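Omega-class glutathione S-transferase (PDB 3WD6) binds glutathione and, like other omega-class family members, probably catalyses glutathione transfer and glutathione-dependent dehydroascorbate reduction. Local coordinates at residues A[35-49]-A[220-234]. Residues are numbered along the deposited sequence; the frame is centred on the assembly and turned at random.
Sequences MRYCPYAQRTILALN and AVSQYLIPLEILAKF. With GSH (glutathione), chain J; EDO (1,2-ethanediol), chain H.
The carbonyl oxygen of Tyr224 is gripped by two nitrogens of Arg36. Arg36 NH2 makes the firmer bond, 2.9 Å to Tyr224 O, from above the carbonyl plane. NH1 adds a weak one, and NH2 also reaches Leu225 O weakly. The Arg36 guanidinium lies flat on the Tyr224 ring, planes 17° apart, as a cation-pi stack with NH1 offset toward the rim. The Arg36 chain bends at chi2 (80°), which folds the guanidinium back over the ring. Ile45 CG2 sits over the centre of the opposite face, 3.8 Å from Tyr224 CG, and Gln42 CG meets the ring edge. Tyr224 OH bonds to Asn34 and to a water that also bonds to Cys38 O. With an alanine at Tyr224, Arg36 would probably lose its flat support and that water its link to the hydroxyl.

Tyr37 and Phe234 stack face to face, with centroids 3.9 Å apart. Ile226 CD1 packs 3.8 Å from Tyr37 CD1. At the far end of helix 39-51, Asn49 ND2 gives a nearly straight bond (168°) to a lone pair of Ala220 O, 3.2 Å away, while Asn49 OD1 bonds to Tyr55.

The contact joins the thioredoxin-like domain to the C-terminal part of the chain. Carbonyl bonds and a ring face take up the buried Arg36 charge. With the Tyr37 stack, they are consistent with a fixed place for the turn leading to glutathione-binding Cys38.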
ATOM      1  N   MET A  35       6.900  -2.636  -6.920  1.00 20.67           N
ATOM      2  CA  MET A  35       6.811  -1.596  -7.941  1.00 21.24           C
ATOM      3  C   MET A  35       6.234  -0.329  -7.328  1.00 20.61           C
ATOM      4  O   MET A  35       5.272  -0.380  -6.557  1.00 17.74           O
ATOM      5  CB  MET A  35       6.127  -2.046  -9.227  1.00 22.88           C
ATOM      6  CG  MET A  35       4.683  -1.738  -9.323  1.00 24.99           C
ATOM      7  SD  MET A  35       4.272  -0.141 -10.110  1.00 27.33           S
ATOM      8  CE  MET A  35       2.510  -0.486 -10.343  1.00 18.40           C
ATOM      9  N   ARG A  36       6.869   0.795  -7.668  1.00 23.17           N
ATOM     10  CA  ARG A  36       6.776   2.039  -6.906  1.00 20.95           C
ATOM     11  C   ARG A  36       5.329   2.481  -6.665  1.00 22.12           C
ATOM     12  O   ARG A  36       5.014   3.075  -5.623  1.00 22.30           O
ATOM     13  CB  ARG A  36       7.597   3.148  -7.594  1.00 22.35           C
ATOM     14  CG  ARG A  36       7.674   4.484  -6.832  1.00 20.54           C
ATOM     15  CD  ARG A  36       8.702   4.431  -5.708  1.00 20.41           C
ATOM     16  NE  ARG A  36       8.772   5.683  -4.945  1.00 20.67           N
ATOM     17  CZ  ARG A  36       7.811   6.135  -4.130  1.00 20.67           C
ATOM     18  NH1 ARG A  36       6.665   5.459  -3.980  1.00 16.35           N
ATOM     19  NH2 ARG A  36       8.002   7.270  -3.463  1.00 19.79           N
ATOM     20  N   TYR A  37       4.453   2.159  -7.613  1.00 20.97           N
ATOM     21  CA  TYR A  37       3.080   2.645  -7.597  1.00 18.29           C
ATOM     22  C   TYR A  37       2.137   1.542  -7.141  1.00 20.98           C
ATOM     23  O   TYR A  37       0.919   1.735  -7.099  1.00 21.75           O
ATOM     24  CB  TYR A  37       2.715   3.175  -9.004  1.00 22.00           C
ATOM     25  CG  TYR A  37       3.705   4.232  -9.455  1.00 22.37           C
ATOM     26  CD1 TYR A  37       3.499   5.581  -9.179  1.00 22.84           C
ATOM     27  CD2 TYR A  37       4.877   3.873 -10.094  1.00 23.69           C
ATOM     28  CE1 TYR A  37       4.436   6.547  -9.561  1.00 22.74           C
ATOM     29  CE2 TYR A  37       5.805   4.816 -10.479  1.00 24.03           C
ATOM     30  CZ  TYR A  37       5.594   6.148 -10.204  1.00 25.46           C
ATOM     31  OH  TYR A  37       6.549   7.073 -10.608  1.00 27.77           O
ATOM     32  N   CYS A  38       2.690   0.382  -6.791  1.00 19.34           N
ATOM     33  CA  CYS A  38       1.837  -0.696  -6.304  1.00 22.04           C
ATOM     34  C   CYS A  38       1.390  -0.488  -4.843  1.00 20.29           C
ATOM     35  O   CYS A  38       2.218  -0.506  -3.916  1.00 17.49           O
ATOM     36  CB  CYS A  38       2.506  -2.066  -6.474  1.00 19.43           C
ATOM     37  SG  CYS A  38       1.445  -3.409  -5.835  1.00 21.60           S
ATOM     38  N   PRO A  39       0.070  -0.310  -4.624  1.00 20.24           N
ATOM     39  CA  PRO A  39      -0.328  -0.108  -3.217  1.00 21.62           C
ATOM     40  C   PRO A  39      -0.086  -1.349  -2.378  1.00 22.74           C
ATOM     41  O   PRO A  39       0.213  -1.200  -1.178  1.00 22.24           O
ATOM     42  CB  PRO A  39      -1.837   0.198  -3.288  1.00 17.65           C
ATOM     43  CG  PRO A  39      -2.288  -0.396  -4.595  1.00 20.53           C
ATOM     44  CD  PRO A  39      -1.079  -0.295  -5.544  1.00 20.69           C
ATOM     45  N   TYR A  40      -0.228  -2.539  -2.975  1.00 19.99           N
ATOM     46  CA  TYR A  40      -0.041  -3.766  -2.201  1.00 20.10           C
ATOM     47  C   TYR A  40       1.393  -3.865  -1.716  1.00 20.07           C
ATOM     48  O   TYR A  40       1.650  -4.152  -0.536  1.00 20.52           O
ATOM     49  CB  TYR A  40      -0.463  -5.010  -2.993  1.00 21.83           C
ATOM     50  CG  TYR A  40      -1.952  -5.056  -3.198  1.00 21.89           C
ATOM     51  CD1 TYR A  40      -2.805  -5.455  -2.166  1.00 19.92           C
ATOM     52  CD2 TYR A  40      -2.518  -4.645  -4.403  1.00 24.15           C
ATOM     53  CE1 TYR A  40      -4.179  -5.471  -2.340  1.00 20.63           C
ATOM     54  CE2 TYR A  40      -3.899  -4.660  -4.589  1.00 25.73           C
ATOM     55  CZ  TYR A  40      -4.721  -5.076  -3.555  1.00 25.02           C
ATOM     56  OH  TYR A  40      -6.085  -5.076  -3.736  1.00 28.48           O
ATOM     57  N   ALA A  41       2.332  -3.613  -2.619  1.00 19.87           N
ATOM     58  CA  ALA A  41       3.738  -3.615  -2.247  1.00 18.59           C
ATOM     59  C   ALA A  41       4.026  -2.507  -1.223  1.00 17.17           C
ATOM     60  O   ALA A  41       4.916  -2.659  -0.376  1.00 17.88           O
ATOM     61  CB  ALA A  41       4.600  -3.467  -3.479  1.00 18.94           C
ATOM     62  N   GLN A  42       3.271  -1.405  -1.285  1.00 17.44           N
ATOM     63  CA  GLN A  42       3.466  -0.297  -0.333  1.00 18.68           C
ATOM     64  C   GLN A  42       3.282  -0.744   1.131  1.00 18.88           C
ATOM     65  O   GLN A  42       3.968  -0.252   2.041  1.00 16.42           O
ATOM     66  CB  GLN A  42       2.547   0.888  -0.641  1.00 16.95           C
ATOM     67  CG  GLN A  42       2.860   2.124   0.197  1.00 16.02           C
ATOM     68  CD  GLN A  42       1.961   3.311  -0.135  1.00 18.28           C
ATOM     69  OE1 GLN A  42       1.051   3.200  -0.982  1.00 18.76           O
ATOM     70  NE2 GLN A  42       2.198   4.454   0.540  1.00 14.62           N
ATOM     71  N   ARG A  43       2.356  -1.675   1.348  1.00 18.43           N
ATOM     72  CA  ARG A  43       2.165  -2.274   2.668  1.00 19.37           C
ATOM     73  C   ARG A  43       3.473  -2.790   3.236  1.00 19.67           C
ATOM     74  O   ARG A  43       3.767  -2.591   4.426  1.00 19.47           O
ATOM     75  CB  ARG A  43       1.163  -3.430   2.590  1.00 17.45           C
ATOM     76  CG  ARG A  43      -0.250  -2.993   2.418  1.00 16.49           C
ATOM     77  CD  ARG A  43      -1.092  -4.165   2.056  1.00 19.97           C
ATOM     78  NE  ARG A  43      -2.505  -3.916   2.318  1.00 18.62           N
ATOM     79  CZ  ARG A  43      -3.469  -4.787   2.060  1.00 18.81           C
ATOM     80  NH1 ARG A  43      -3.163  -5.968   1.503  1.00 17.48           N
ATOM     81  NH2 ARG A  43      -4.730  -4.476   2.368  1.00 17.77           N
ATOM     82  N   THR A  44       4.256  -3.462   2.392  1.00 18.19           N
ATOM     83  CA  THR A  44       5.502  -4.064   2.849  1.00 16.88           C
ATOM     84  C   THR A  44       6.532  -2.970   3.173  1.00 17.98           C
ATOM     85  O   THR A  44       7.200  -3.026   4.209  1.00 19.82           O
ATOM     86  CB  THR A  44       6.036  -5.069   1.811  1.00 17.66           C
ATOM     87  OG1 THR A  44       5.052  -6.099   1.588  1.00 15.95           O
ATOM     88  CG2 THR A  44       7.347  -5.691   2.288  1.00 17.22           C
ATOM     89  N   ILE A  45       6.656  -1.973   2.291  1.00 18.24           N
ATOM     90  CA  ILE A  45       7.508  -0.790   2.547  1.00 17.16           C
ATOM     91  C   ILE A  45       7.160  -0.070   3.861  1.00 16.41           C
ATOM     92  O   ILE A  45       8.049   0.247   4.668  1.00 17.47           O
ATOM     93  CB  ILE A  45       7.359   0.259   1.416  1.00 19.03           C
ATOM     94  CG1 ILE A  45       7.552  -0.384   0.031  1.00 18.24           C
ATOM     95  CG2 ILE A  45       8.290   1.432   1.646  1.00 14.09           C
ATOM     96  CD1 ILE A  45       8.928  -0.990  -0.163  1.00 19.41           C
ATOM     97  N   LEU A  46       5.874   0.212   4.065  1.00 14.89           N
ATOM     98  CA  LEU A  46       5.444   0.914   5.271  1.00 18.27           C
ATOM     99  C   LEU A  46       5.895   0.140   6.497  1.00 19.27           C
ATOM    100  O   LEU A  46       6.508   0.697   7.406  1.00 17.54           O
ATOM    101  CB  LEU A  46       3.912   1.075   5.308  1.00 16.33           C
ATOM    102  CG  LEU A  46       3.321   1.975   4.219  1.00 16.20           C
ATOM    103  CD1 LEU A  46       1.812   1.952   4.284  1.00 18.27           C
ATOM    104  CD2 LEU A  46       3.871   3.419   4.333  1.00 16.86           C
ATOM    105  N   ALA A  47       5.588  -1.154   6.507  1.00 18.80           N
ATOM    106  CA  ALA A  47       5.932  -1.991   7.635  1.00 18.50           C
ATOM    107  C   ALA A  47       7.436  -1.923   7.876  1.00 19.65           C
ATOM    108  O   ALA A  47       7.891  -1.626   9.001  1.00 20.08           O
ATOM    109  CB  ALA A  47       5.458  -3.439   7.401  1.00 17.95           C
ATOM    110  N   LEU A  48       8.213  -2.176   6.827  1.00 19.71           N
ATOM    111  CA  LEU A  48       9.672  -2.139   6.955  1.00 20.82           C
ATOM    112  C   LEU A  48      10.156  -0.772   7.449  1.00 22.33           C
ATOM    113  O   LEU A  48      11.050  -0.699   8.316  1.00 21.98           O
ATOM    114  CB  LEU A  48      10.346  -2.493   5.636  1.00 20.32           C
ATOM    115  CG  LEU A  48      10.162  -3.929   5.151  1.00 20.69           C
ATOM    116  CD1 LEU A  48      10.560  -4.011   3.698  1.00 22.38           C
ATOM    117  CD2 LEU A  48      10.998  -4.882   5.969  1.00 19.06           C
ATOM    118  N   ASN A  49       9.579   0.308   6.910  1.00 20.17           N
ATOM    119  CA  ASN A  49       9.943   1.647   7.385  1.00 20.58           C
ATOM    120  C   ASN A  49       9.638   1.844   8.860  1.00 18.66           C
ATOM    121  O   ASN A  49      10.500   2.260   9.631  1.00 20.08           O
ATOM    122  CB  ASN A  49       9.231   2.738   6.585  1.00 20.90           C
ATOM    123  CG  ASN A  49       9.736   2.845   5.152  1.00 21.20           C
ATOM    124  OD1 ASN A  49      10.649   2.114   4.738  1.00 22.74           O
ATOM    125  ND2 ASN A  49       9.135   3.757   4.382  1.00 19.39           N
ATOM    126  N   ALA A 220       7.039   6.794   8.407  1.00 15.17           N
ATOM    127  CA  ALA A 220       6.987   5.604   7.543  1.00 17.02           C
ATOM    128  C   ALA A 220       6.238   5.956   6.266  1.00 18.28           C
ATOM    129  O   ALA A 220       6.579   5.461   5.177  1.00 15.39           O
ATOM    130  CB  ALA A 220       6.309   4.421   8.237  1.00 14.19           C
ATOM    131  N   VAL A 221       5.210   6.798   6.412  1.00 14.94           N
ATOM    132  CA  VAL A 221       4.449   7.270   5.272  1.00 15.30           C
ATOM    133  C   VAL A 221       5.208   8.336   4.477  1.00 17.85           C
ATOM    134  O   VAL A 221       5.370   8.212   3.253  1.00 18.80           O
ATOM    135  CB  VAL A 221       3.073   7.833   5.698  1.00 18.04           C
ATOM    136  CG1 VAL A 221       2.379   8.459   4.513  1.00 16.30           C
ATOM    137  CG2 VAL A 221       2.198   6.716   6.315  1.00 16.21           C
ATOM    138  N   SER A 222       5.709   9.360   5.167  1.00 17.36           N
ATOM    139  CA  SER A 222       6.187  10.553   4.462  1.00 19.92           C
ATOM    140  C   SER A 222       7.403  10.293   3.575  1.00 17.60           C
ATOM    141  O   SER A 222       7.544  10.887   2.520  1.00 17.92           O
ATOM    142  CB  SER A 222       6.476  11.695   5.438  1.00 16.19           C
ATOM    143  OG  SER A 222       7.485  11.336   6.369  1.00 16.91           O
ATOM    144  N   GLN A 223       8.269   9.388   3.992  1.00 17.88           N
ATOM    145  CA  GLN A 223       9.507   9.193   3.252  1.00 19.41           C
ATOM    146  C   GLN A 223       9.243   8.443   1.945  1.00 19.99           C
ATOM    147  O   GLN A 223      10.094   8.434   1.053  1.00 22.36           O
ATOM    148  CB  GLN A 223      10.496   8.409   4.114  1.00 18.77           C
ATOM    149  CG  GLN A 223       9.998   7.012   4.392  1.00 21.94           C
ATOM    150  CD  GLN A 223      10.945   6.211   5.263  1.00 26.23           C
ATOM    151  OE1 GLN A 223      11.840   5.521   4.750  1.00 31.50           O
ATOM    152  NE2 GLN A 223      10.747   6.282   6.596  1.00 24.44           N
ATOM    153  N   TYR A 224       8.068   7.818   1.834  1.00 19.12           N
ATOM    154  CA  TYR A 224       7.708   7.050   0.640  1.00 18.07           C
ATOM    155  C   TYR A 224       6.594   7.722  -0.187  1.00 18.90           C
ATOM    156  O   TYR A 224       6.181   7.190  -1.214  1.00 20.22           O
ATOM    157  CB  TYR A 224       7.283   5.612   1.029  1.00 17.44           C
ATOM    158  CG  TYR A 224       7.188   4.616  -0.120  1.00 17.66           C
ATOM    159  CD1 TYR A 224       8.305   4.310  -0.895  1.00 17.44           C
ATOM    160  CD2 TYR A 224       5.988   3.949  -0.408  1.00 19.32           C
ATOM    161  CE1 TYR A 224       8.239   3.373  -1.956  1.00 17.10           C
ATOM    162  CE2 TYR A 224       5.907   2.995  -1.470  1.00 16.24           C
ATOM    163  CZ  TYR A 224       7.048   2.725  -2.236  1.00 20.27           C
ATOM    164  OH  TYR A 224       7.012   1.820  -3.283  1.00 22.30           O
ATOM    165  N   LEU A 225       6.086   8.864   0.272  1.00 22.89           N
ATOM    166  CA  LEU A 225       5.006   9.558  -0.451  1.00 22.35           C
ATOM    167  C   LEU A 225       5.317   9.756  -1.942  1.00 23.06           C
ATOM    168  O   LEU A 225       6.458  10.063  -2.324  1.00 24.79           O
ATOM    169  CB  LEU A 225       4.742  10.932   0.154  1.00 21.58           C
ATOM    170  CG  LEU A 225       3.877  10.929   1.410  1.00 25.14           C
ATOM    171  CD1 LEU A 225       3.705  12.388   1.910  1.00 19.16           C
ATOM    172  CD2 LEU A 225       2.517  10.246   1.135  1.00 18.96           C
ATOM    173  N   ILE A 226       4.298   9.583  -2.776  1.00 19.49           N
ATOM    174  CA  ILE A 226       4.402   9.957  -4.171  1.00 22.80           C
ATOM    175  C   ILE A 226       3.829  11.376  -4.338  1.00 26.02           C
ATOM    176  O   ILE A 226       2.646  11.605  -4.027  1.00 25.22           O
ATOM    177  CB  ILE A 226       3.625   8.963  -5.032  1.00 22.80           C
ATOM    178  CG1 ILE A 226       4.187   7.554  -4.793  1.00 22.34           C
ATOM    179  CG2 ILE A 226       3.663   9.357  -6.526  1.00 23.67           C
ATOM    180  CD1 ILE A 226       3.420   6.438  -5.509  1.00 19.02           C
ATOM    181  N   PRO A 227       4.657  12.340  -4.812  1.00 26.08           N
ATOM    182  CA  PRO A 227       4.094  13.686  -5.036  1.00 24.41           C
ATOM    183  C   PRO A 227       2.820  13.588  -5.894  1.00 25.98           C
ATOM    184  O   PRO A 227       2.818  12.871  -6.916  1.00 25.19           O
ATOM    185  CB  PRO A 227       5.206  14.417  -5.798  1.00 24.42           C
ATOM    186  CG  PRO A 227       6.468  13.707  -5.407  1.00 22.32           C
ATOM    187  CD  PRO A 227       6.062  12.249  -5.257  1.00 24.10           C
ATOM    188  N   LEU A 228       1.749  14.269  -5.483  1.00 23.99           N
ATOM    189  CA  LEU A 228       0.431  14.047  -6.090  1.00 23.18           C
ATOM    190  C   LEU A 228       0.340  14.311  -7.604  1.00 25.55           C
ATOM    191  O   LEU A 228      -0.435  13.646  -8.314  1.00 22.52           O
ATOM    192  CB  LEU A 228      -0.649  14.824  -5.331  1.00 25.91           C
ATOM    193  CG  LEU A 228      -1.124  14.102  -4.066  1.00 27.85           C
ATOM    194  CD1 LEU A 228      -1.998  14.997  -3.208  1.00 28.27           C
ATOM    195  CD2 LEU A 228      -1.859  12.809  -4.441  1.00 25.87           C
ATOM    196  N   GLU A 229       1.115  15.270  -8.102  1.00 23.53           N
ATOM    197  CA  GLU A 229       1.094  15.533  -9.532  1.00 24.53           C
ATOM    198  C   GLU A 229       1.734  14.364 -10.272  1.00 26.27           C
ATOM    199  O   GLU A 229       1.325  14.024 -11.380  1.00 28.95           O
ATOM    200  CB  GLU A 229       1.803  16.849  -9.877  1.00 26.29           C
ATOM    201  CG  GLU A 229       3.322  16.807  -9.746  1.00 27.69           C
ATOM    202  CD  GLU A 229       3.793  17.027  -8.321  1.00 29.33           C
ATOM    203  OE1 GLU A 229       2.959  16.907  -7.379  1.00 26.97           O
ATOM    204  OE2 GLU A 229       5.006  17.314  -8.146  1.00 30.49           O
ATOM    205  N   ILE A 230       2.726  13.731  -9.658  1.00 24.82           N
ATOM    206  CA  ILE A 230       3.324  12.544 -10.266  1.00 25.54           C
ATOM    207  C   ILE A 230       2.354  11.370 -10.283  1.00 27.16           C
ATOM    208  O   ILE A 230       2.287  10.600 -11.257  1.00 27.54           O
ATOM    209  CB  ILE A 230       4.579  12.085  -9.514  1.00 26.98           C
ATOM    210  CG1 ILE A 230       5.645  13.195  -9.515  1.00 24.73           C
ATOM    211  CG2 ILE A 230       5.084  10.763 -10.109  1.00 24.24           C
ATOM    212  CD1 ILE A 230       6.128  13.561 -10.907  1.00 24.60           C
ATOM    213  N   LEU A 231       1.610  11.213  -9.190  1.00 25.88           N
ATOM    214  CA  LEU A 231       0.701  10.083  -9.078  1.00 26.25           C
ATOM    215  C   LEU A 231      -0.440  10.244 -10.085  1.00 28.91           C
ATOM    216  O   LEU A 231      -0.825   9.289 -10.756  1.00 29.87           O
ATOM    217  CB  LEU A 231       0.188   9.953  -7.639  1.00 23.02           C
ATOM    218  CG  LEU A 231      -0.717   8.761  -7.306  1.00 26.50           C
ATOM    219  CD1 LEU A 231      -0.040   7.428  -7.619  1.00 25.90           C
ATOM    220  CD2 LEU A 231      -1.162   8.816  -5.841  1.00 23.71           C
ATOM    221  N   ALA A 232      -0.966  11.463 -10.193  1.00 30.94           N
ATOM    222  CA  ALA A 232      -1.981  11.771 -11.195  1.00 32.70           C
ATOM    223  C   ALA A 232      -1.465  11.515 -12.607  1.00 33.58           C
ATOM    224  O   ALA A 232      -2.194  10.959 -13.428  1.00 36.58           O
ATOM    225  CB  ALA A 232      -2.466  13.208 -11.058  1.00 30.21           C
ATOM    226  N   LYS A 233      -0.228  11.922 -12.896  1.00 29.67           N
ATOM    227  CA  LYS A 233       0.354  11.638 -14.208  1.00 31.41           C
ATOM    228  C   LYS A 233       0.332  10.132 -14.443  1.00 38.06           C
ATOM    229  O   LYS A 233      -0.190   9.644 -15.458  1.00 40.07           O
ATOM    230  CB  LYS A 233       1.789  12.147 -14.313  1.00 34.04           C
ATOM    231  CG  LYS A 233       2.151  12.662 -15.720  1.00 35.61           C
ATOM    232  CD  LYS A 233       3.638  12.468 -16.074  1.00 34.33           C
ATOM    233  CE  LYS A 233       4.427  13.779 -16.049  1.00 35.95           C
ATOM    234  NZ  LYS A 233       5.501  13.797 -17.093  1.00 33.18           N
ATOM    235  N   PHE A 234       0.883   9.390 -13.488  1.00 37.02           N
ATOM    236  CA  PHE A 234       0.925   7.940 -13.596  1.00 31.58           C
ATOM    237  C   PHE A 234      -0.460   7.358 -13.883  1.00 35.23           C
ATOM    238  O   PHE A 234      -0.650   6.636 -14.866  1.00 38.62           O
ATOM    239  CB  PHE A 234       1.521   7.326 -12.327  1.00 29.47           C
ATOM    240  CG  PHE A 234       1.717   5.846 -12.417  1.00 27.71           C
ATOM    241  CD1 PHE A 234       2.817   5.321 -13.097  1.00 26.83           C
ATOM    242  CD2 PHE A 234       0.792   4.978 -11.850  1.00 26.95           C
ATOM    243  CE1 PHE A 234       3.005   3.947 -13.202  1.00 27.72           C
ATOM    244  CE2 PHE A 234       0.968   3.609 -11.945  1.00 28.88           C
ATOM    245  CZ  PHE A 234       2.087   3.088 -12.625  1.00 30.66           C
TER
HETATM  246  N1  GSH J 306      -3.022 -10.301  -3.015  1.00 22.60           N
HETATM  247  CA1 GSH J 306      -1.729  -9.755  -3.446  1.00 22.33           C
HETATM  248  C1  GSH J 306      -0.992  -9.050  -2.312  1.00 21.95           C
HETATM  249  O11 GSH J 306       0.291  -8.978  -2.289  1.00 17.97           O
HETATM  250  O12 GSH J 306      -1.677  -8.549  -1.353  1.00 20.30           O
HETATM  251  CB1 GSH J 306      -1.970  -8.824  -4.627  1.00 24.41           C
HETATM  252  CG1 GSH J 306      -0.844  -7.952  -5.081  1.00 24.79           C
HETATM  253  CD1 GSH J 306      -1.002  -7.357  -6.458  1.00 22.98           C
HETATM  254  OE1 GSH J 306      -2.088  -7.315  -7.025  1.00 24.40           O
HETATM  255  N2  GSH J 306       0.139  -6.819  -7.135  1.00 26.71           N
HETATM  256  CA2 GSH J 306      -0.076  -6.277  -8.481  1.00 25.68           C
HETATM  257  C2  GSH J 306       0.663  -7.167  -9.458  1.00 28.43           C
HETATM  258  O2  GSH J 306       1.787  -7.557  -9.166  1.00 27.94           O
HETATM  259  CB2 GSH J 306       0.476  -4.899  -8.564  1.00 29.25           C
HETATM  260  SG2 GSH J 306      -0.455  -3.578  -7.878  1.00 35.47           S
HETATM  261  N3  GSH J 306       0.050  -7.531 -10.717  1.00 35.75           N
HETATM  262  CA3 GSH J 306       0.771  -8.386 -11.661  1.00 36.79           C
HETATM  263  C3  GSH J 306       0.432  -8.207 -13.087  1.00 41.12           C
HETATM  264  O31 GSH J 306       0.602  -7.083 -13.632  1.00 43.80           O
HETATM  265  O32 GSH J 306      -0.011  -9.178 -13.748  1.00 45.58           O
HETATM  266  C1  EDO H 304      13.840   2.278   7.297  1.00 37.17           C
HETATM  267  O1  EDO H 304      13.545   0.868   7.440  1.00 31.27           O
HETATM  268  C2  EDO H 304      14.221   2.614   5.847  1.00 33.72           C
HETATM  269  O2  EDO H 304      13.787   3.937   5.480  1.00 33.58           O
HETATM  270  O   HOH W   1       5.118   0.047  -3.552  1.00 19.46           O